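PDB 5TVA: 6-carboxyhexanoate--CoA ligase from Aquifex aeolicus, which belongs to the BioW family of CoA ligases and is modelled here with adenosine monophosphate and coenzyme A. Local coordinates for residues A[166-179]-A[217-231]. Sequence-based numbering, arbitrary orientation.
Sequences LTFKNLFCGVVAEL and YFVSRKELSEIIECL. With AMP (adenosine monophosphate), chain C.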
# COMPACT_ATOMS: atom_id res chain seq x y z
N LEU A 166 -1.76 -1.30 5.21
CA LEU A 166 -1.96 -0.24 4.23
C LEU A 166 -3.22 -0.47 3.38
O LEU A 166 -4.00 0.47 3.17
CB LEU A 166 -0.70 -0.13 3.35
CG LEU A 166 -0.37 0.82 2.19
CD1 LEU A 166 -1.50 1.61 1.64
CD2 LEU A 166 0.77 1.77 2.54
N THR A 167 -3.41 -1.69 2.84
CA THR A 167 -4.64 -1.96 2.09
C THR A 167 -5.86 -1.84 2.95
O THR A 167 -6.94 -1.47 2.47
CB THR A 167 -4.73 -3.38 1.52
OG1 THR A 167 -3.95 -4.32 2.29
CG2 THR A 167 -4.46 -3.40 0.12
N PHE A 168 -5.76 -2.29 4.20
CA PHE A 168 -6.99 -2.31 4.95
C PHE A 168 -7.47 -0.89 5.19
O PHE A 168 -8.68 -0.64 5.12
CB PHE A 168 -6.83 -3.06 6.26
CG PHE A 168 -8.14 -3.27 6.94
CD1 PHE A 168 -9.05 -4.17 6.43
CD2 PHE A 168 -8.49 -2.50 8.04
CE1 PHE A 168 -10.29 -4.35 7.03
CE2 PHE A 168 -9.73 -2.66 8.64
CZ PHE A 168 -10.63 -3.59 8.14
N LYS A 169 -6.53 0.05 5.39
CA LYS A 169 -6.92 1.45 5.49
C LYS A 169 -7.54 1.94 4.18
O LYS A 169 -8.57 2.61 4.20
CB LYS A 169 -5.72 2.33 5.86
CG LYS A 169 -6.14 3.56 6.71
CD LYS A 169 -5.68 4.89 6.11
CE LYS A 169 -6.06 6.03 7.04
NZ LYS A 169 -5.54 7.35 6.57
N ASN A 170 -6.91 1.61 3.04
CA ASN A 170 -7.47 1.99 1.75
C ASN A 170 -8.92 1.54 1.62
O ASN A 170 -9.81 2.35 1.35
CB ASN A 170 -6.63 1.41 0.61
CG ASN A 170 -5.24 2.02 0.54
OD1 ASN A 170 -4.97 3.05 1.15
ND2 ASN A 170 -4.34 1.38 -0.21
N LEU A 171 -9.17 0.26 1.87
CA LEU A 171 -10.53 -0.27 1.78
C LEU A 171 -11.45 0.38 2.81
O LEU A 171 -12.62 0.64 2.53
CB LEU A 171 -10.54 -1.78 1.95
CG LEU A 171 -9.68 -2.55 0.94
CD1 LEU A 171 -9.74 -4.06 1.21
CD2 LEU A 171 -10.12 -2.20 -0.49
N PHE A 172 -10.95 0.65 4.02
CA PHE A 172 -11.77 1.33 5.00
C PHE A 172 -12.12 2.75 4.55
O PHE A 172 -13.22 3.25 4.82
CB PHE A 172 -11.07 1.35 6.36
CG PHE A 172 -11.73 2.23 7.37
CD1 PHE A 172 -12.81 1.77 8.11
CD2 PHE A 172 -11.28 3.54 7.58
CE1 PHE A 172 -13.43 2.61 9.05
CE2 PHE A 172 -11.90 4.39 8.51
CZ PHE A 172 -12.97 3.92 9.25
N CYS A 173 -11.19 3.41 3.85
CA CYS A 173 -11.37 4.77 3.38
C CYS A 173 -12.26 4.87 2.14
O CYS A 173 -12.61 5.99 1.74
CB CYS A 173 -10.01 5.39 3.10
SG CYS A 173 -9.22 5.98 4.59
N GLY A 174 -12.64 3.75 1.54
CA GLY A 174 -13.55 3.77 0.40
C GLY A 174 -12.93 3.40 -0.92
O GLY A 174 -13.62 3.47 -1.94
N VAL A 175 -11.65 3.04 -0.97
CA VAL A 175 -11.15 2.45 -2.20
C VAL A 175 -11.86 1.12 -2.39
O VAL A 175 -12.01 0.34 -1.45
CB VAL A 175 -9.63 2.30 -2.13
CG1 VAL A 175 -9.10 1.42 -3.29
CG2 VAL A 175 -8.99 3.70 -2.15
N VAL A 176 -12.38 0.90 -3.60
CA VAL A 176 -13.13 -0.32 -3.87
C VAL A 176 -12.19 -1.51 -3.96
O VAL A 176 -12.44 -2.57 -3.37
CB VAL A 176 -13.96 -0.17 -5.17
CG1 VAL A 176 -14.68 -1.48 -5.49
CG2 VAL A 176 -14.97 1.01 -5.05
N ALA A 177 -11.08 -1.35 -4.68
CA ALA A 177 -10.14 -2.44 -4.91
C ALA A 177 -8.77 -1.85 -5.18
O ALA A 177 -8.65 -0.69 -5.58
CB ALA A 177 -10.56 -3.33 -6.10
N GLU A 178 -7.73 -2.66 -4.97
CA GLU A 178 -6.36 -2.20 -5.14
C GLU A 178 -5.55 -3.22 -5.94
O GLU A 178 -5.71 -4.43 -5.75
CB GLU A 178 -5.71 -1.96 -3.78
CG GLU A 178 -4.24 -1.49 -3.88
CD GLU A 178 -3.60 -1.26 -2.52
OE1 GLU A 178 -4.34 -1.19 -1.52
OE2 GLU A 178 -2.36 -1.13 -2.45
N LEU A 179 -4.67 -2.72 -6.81
CA LEU A 179 -3.64 -3.53 -7.46
C LEU A 179 -2.26 -3.02 -7.08
O LEU A 179 -2.00 -1.82 -7.12
CB LEU A 179 -3.80 -3.52 -9.00
CG LEU A 179 -2.69 -4.13 -9.87
CD1 LEU A 179 -2.63 -5.64 -9.76
CD2 LEU A 179 -2.85 -3.73 -11.33
N TYR A 217 -5.41 2.47 -7.15
CA TYR A 217 -6.59 2.45 -6.29
C TYR A 217 -7.82 2.64 -7.16
O TYR A 217 -7.92 3.64 -7.89
CB TYR A 217 -6.53 3.56 -5.24
CG TYR A 217 -5.43 3.49 -4.20
CD1 TYR A 217 -4.66 2.33 -4.03
CD2 TYR A 217 -5.18 4.58 -3.35
CE1 TYR A 217 -3.67 2.27 -3.07
CE2 TYR A 217 -4.17 4.53 -2.38
CZ TYR A 217 -3.42 3.36 -2.25
OH TYR A 217 -2.42 3.27 -1.29
N PHE A 218 -8.78 1.71 -7.07
CA PHE A 218 -10.02 1.81 -7.84
C PHE A 218 -11.08 2.52 -6.99
O PHE A 218 -11.52 1.97 -5.97
CB PHE A 218 -10.50 0.43 -8.29
CG PHE A 218 -9.53 -0.27 -9.21
CD1 PHE A 218 -9.54 -0.03 -10.57
CD2 PHE A 218 -8.57 -1.15 -8.70
CE1 PHE A 218 -8.64 -0.65 -11.41
CE2 PHE A 218 -7.66 -1.78 -9.54
CZ PHE A 218 -7.70 -1.54 -10.89
N VAL A 219 -11.46 3.73 -7.41
CA VAL A 219 -12.35 4.60 -6.62
C VAL A 219 -13.51 5.11 -7.47
O VAL A 219 -13.38 5.34 -8.68
CB VAL A 219 -11.60 5.82 -6.02
CG1 VAL A 219 -10.46 5.39 -5.09
CG2 VAL A 219 -11.10 6.75 -7.12
N SER A 220 -14.65 5.32 -6.82
CA SER A 220 -15.79 5.95 -7.47
C SER A 220 -15.57 7.46 -7.49
O SER A 220 -15.36 8.07 -6.44
CB SER A 220 -17.07 5.61 -6.72
OG SER A 220 -18.21 5.96 -7.48
N ARG A 221 -15.58 8.07 -8.69
CA ARG A 221 -15.27 9.49 -8.77
C ARG A 221 -16.16 10.33 -7.87
O ARG A 221 -15.70 11.34 -7.33
CB ARG A 221 -15.38 10.04 -10.20
CG ARG A 221 -14.73 11.42 -10.28
CD ARG A 221 -15.22 12.29 -11.41
NE ARG A 221 -14.39 12.27 -12.61
CZ ARG A 221 -13.69 13.31 -13.07
NH1 ARG A 221 -13.69 14.46 -12.41
NH2 ARG A 221 -12.98 13.18 -14.18
N LYS A 222 -17.42 9.94 -7.68
CA LYS A 222 -18.30 10.78 -6.89
C LYS A 222 -17.85 10.90 -5.44
O LYS A 222 -18.33 11.80 -4.74
CB LYS A 222 -19.74 10.25 -6.95
CG LYS A 222 -19.93 9.01 -6.13
CD LYS A 222 -21.28 8.35 -6.34
CE LYS A 222 -21.14 6.85 -6.12
NZ LYS A 222 -22.33 6.36 -5.38
N GLU A 223 -16.95 10.03 -5.00
CA GLU A 223 -16.43 10.00 -3.63
C GLU A 223 -14.97 10.41 -3.55
O GLU A 223 -14.35 10.20 -2.50
CB GLU A 223 -16.57 8.60 -3.03
CG GLU A 223 -17.98 8.04 -2.89
CD GLU A 223 -17.95 6.53 -2.68
OE1 GLU A 223 -18.86 5.83 -3.18
OE2 GLU A 223 -17.01 6.04 -2.01
N LEU A 224 -14.41 10.95 -4.64
CA LEU A 224 -12.97 11.17 -4.72
C LEU A 224 -12.46 12.05 -3.58
O LEU A 224 -11.45 11.73 -2.93
CB LEU A 224 -12.61 11.79 -6.07
CG LEU A 224 -11.14 12.14 -6.33
CD1 LEU A 224 -10.23 10.90 -6.33
CD2 LEU A 224 -10.98 12.87 -7.63
N SER A 225 -13.15 13.16 -3.33
CA SER A 225 -12.67 14.12 -2.34
C SER A 225 -12.65 13.53 -0.94
O SER A 225 -11.70 13.75 -0.19
CB SER A 225 -13.53 15.39 -2.36
OG SER A 225 -13.30 16.08 -3.58
N GLU A 226 -13.71 12.82 -0.56
CA GLU A 226 -13.73 12.22 0.76
C GLU A 226 -12.68 11.11 0.86
O GLU A 226 -12.07 10.93 1.92
CB GLU A 226 -15.13 11.69 1.07
CG GLU A 226 -16.32 12.72 0.89
CD GLU A 226 -16.66 13.11 -0.58
OE1 GLU A 226 -16.89 14.31 -0.83
OE2 GLU A 226 -16.72 12.25 -1.48
N ILE A 227 -12.43 10.40 -0.24
CA ILE A 227 -11.46 9.31 -0.22
C ILE A 227 -10.06 9.84 0.03
O ILE A 227 -9.34 9.33 0.90
CB ILE A 227 -11.53 8.48 -1.52
CG1 ILE A 227 -12.84 7.67 -1.55
CG2 ILE A 227 -10.32 7.55 -1.62
CD1 ILE A 227 -13.07 6.95 -2.85
N ILE A 228 -9.67 10.89 -0.72
CA ILE A 228 -8.35 11.48 -0.55
C ILE A 228 -8.17 12.02 0.86
O ILE A 228 -7.13 11.79 1.50
CB ILE A 228 -8.11 12.60 -1.59
CG1 ILE A 228 -8.24 12.05 -3.00
CG2 ILE A 228 -6.72 13.23 -1.39
CD1 ILE A 228 -7.83 13.06 -4.06
N GLU A 229 -9.17 12.73 1.38
CA GLU A 229 -9.09 13.18 2.76
C GLU A 229 -8.86 12.01 3.71
O GLU A 229 -8.07 12.12 4.65
CB GLU A 229 -10.35 13.94 3.15
CG GLU A 229 -10.35 14.41 4.57
CD GLU A 229 -11.61 15.20 4.92
OE1 GLU A 229 -12.71 14.62 4.85
OE2 GLU A 229 -11.49 16.40 5.26
N CYS A 230 -9.57 10.90 3.50
CA CYS A 230 -9.45 9.76 4.40
C CYS A 230 -8.07 9.13 4.30
O CYS A 230 -7.42 8.87 5.32
CB CYS A 230 -10.54 8.73 4.10
SG CYS A 230 -10.62 7.38 5.28
N LEU A 231 -7.59 8.92 3.07
CA LEU A 231 -6.30 8.28 2.87
C LEU A 231 -5.18 9.08 3.52
O LEU A 231 -4.21 8.50 4.03
CB LEU A 231 -6.01 8.09 1.38
CG LEU A 231 -6.92 7.16 0.58
CD1 LEU A 231 -6.68 7.32 -0.92
CD2 LEU A 231 -6.70 5.72 1.03
P AMP C . 6.49 -0.17 -1.66
O1P AMP C . 5.30 -0.75 -0.93
O2P AMP C . 7.23 0.81 -0.76
O3P AMP C . 7.36 -1.13 -2.47
O5' AMP C . 5.89 0.74 -2.83
C5' AMP C . 5.37 0.18 -4.04
C4' AMP C . 4.85 1.29 -4.93
O4' AMP C . 3.59 1.77 -4.40
C3' AMP C . 5.76 2.52 -5.01
O3' AMP C . 6.66 2.47 -6.10
C2' AMP C . 4.81 3.70 -5.06
O2' AMP C . 4.47 3.99 -6.41
C1' AMP C . 3.57 3.17 -4.33
N9 AMP C . 3.52 3.57 -2.91
C8 AMP C . 4.53 3.52 -2.02
N7 AMP C . 4.12 3.98 -0.80
C5 AMP C . 2.83 4.34 -0.89
C6 AMP C . 1.78 4.87 0.02
N6 AMP C . 2.02 5.16 1.31
N1 AMP C . 0.54 5.08 -0.51
C2 AMP C . 0.26 4.83 -1.80
N3 AMP C . 1.17 4.34 -2.67
C4 AMP C . 2.44 4.07 -2.29
O HOH W 1 -14.91 4.71 -4.14
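Two different first torsions bring the sulfurs of Cys173 and Cys230 together: in Cys173 the SG sits beside the backbone N (chi1 -81°), while in Cys230 it swings beside the carbonyl carbon (chi1 -173°). The resulting disulfide, Cys173 SG to Cys230 SG 2.1 Å, ties the end of helix 158-173 to helix 224-233; the segments 166-173 and 224-231 run roughly antiparallel. One turn back, Lys169 bends at chi2 and brings NZ to Cys230 O at 2.7 Å, in the carbonyl plane, with a weak bond to Leu231 O. Ile137 O and Lys234 O also accept from this ammonium group, so several backbone carbonyls surround it.

A Schellman motif ends helix 158-173 at Gly174, whose positive phi turns the chain toward the sheet. A water molecule links Gly174 O to Ser220 N and Glu223 OE2, and Ile227 CD1 packs against the same carbonyl. Val175 then fills the angle between helix and sheet: its CG2 meets Val219 CG1 at 3.7 Å and reaches toward Ile227 CG2 and Leu231 CD2. Next, Val176 and Ala177 share Phe218 as partner, a classic bulge, where antiparallel strands 177-181 and 214-219 join inside the mixed sheet. Val176 N bonds to Phe218 O (2.7 Å), and Phe218 N to Ala177 O (2.8 Å). The Phe218 ring turns its edge to the Ala177 carbonyl, and the ring also packs on Val93 and Ala97 of helix 91-102.

Glu178 and Tyr217 project from the other face, side by side, with Glu178 CD 3.6 Å from Tyr217 CE1 and carboxylate and ring planes 68° apart. Asn170 crosses the tyrosine at about a right angle, Asn170 ND2 2.9 Å from Tyr217 OH. Thr136 hydrogen-bonds both Asn170 OD1 and Tyr217 OH, and Tyr191 holds Glu178 OE2. Tyr217 OH comes within 3.1 Å of C2 of the adenosine monophosphate, whose pocket Leu166 also lines.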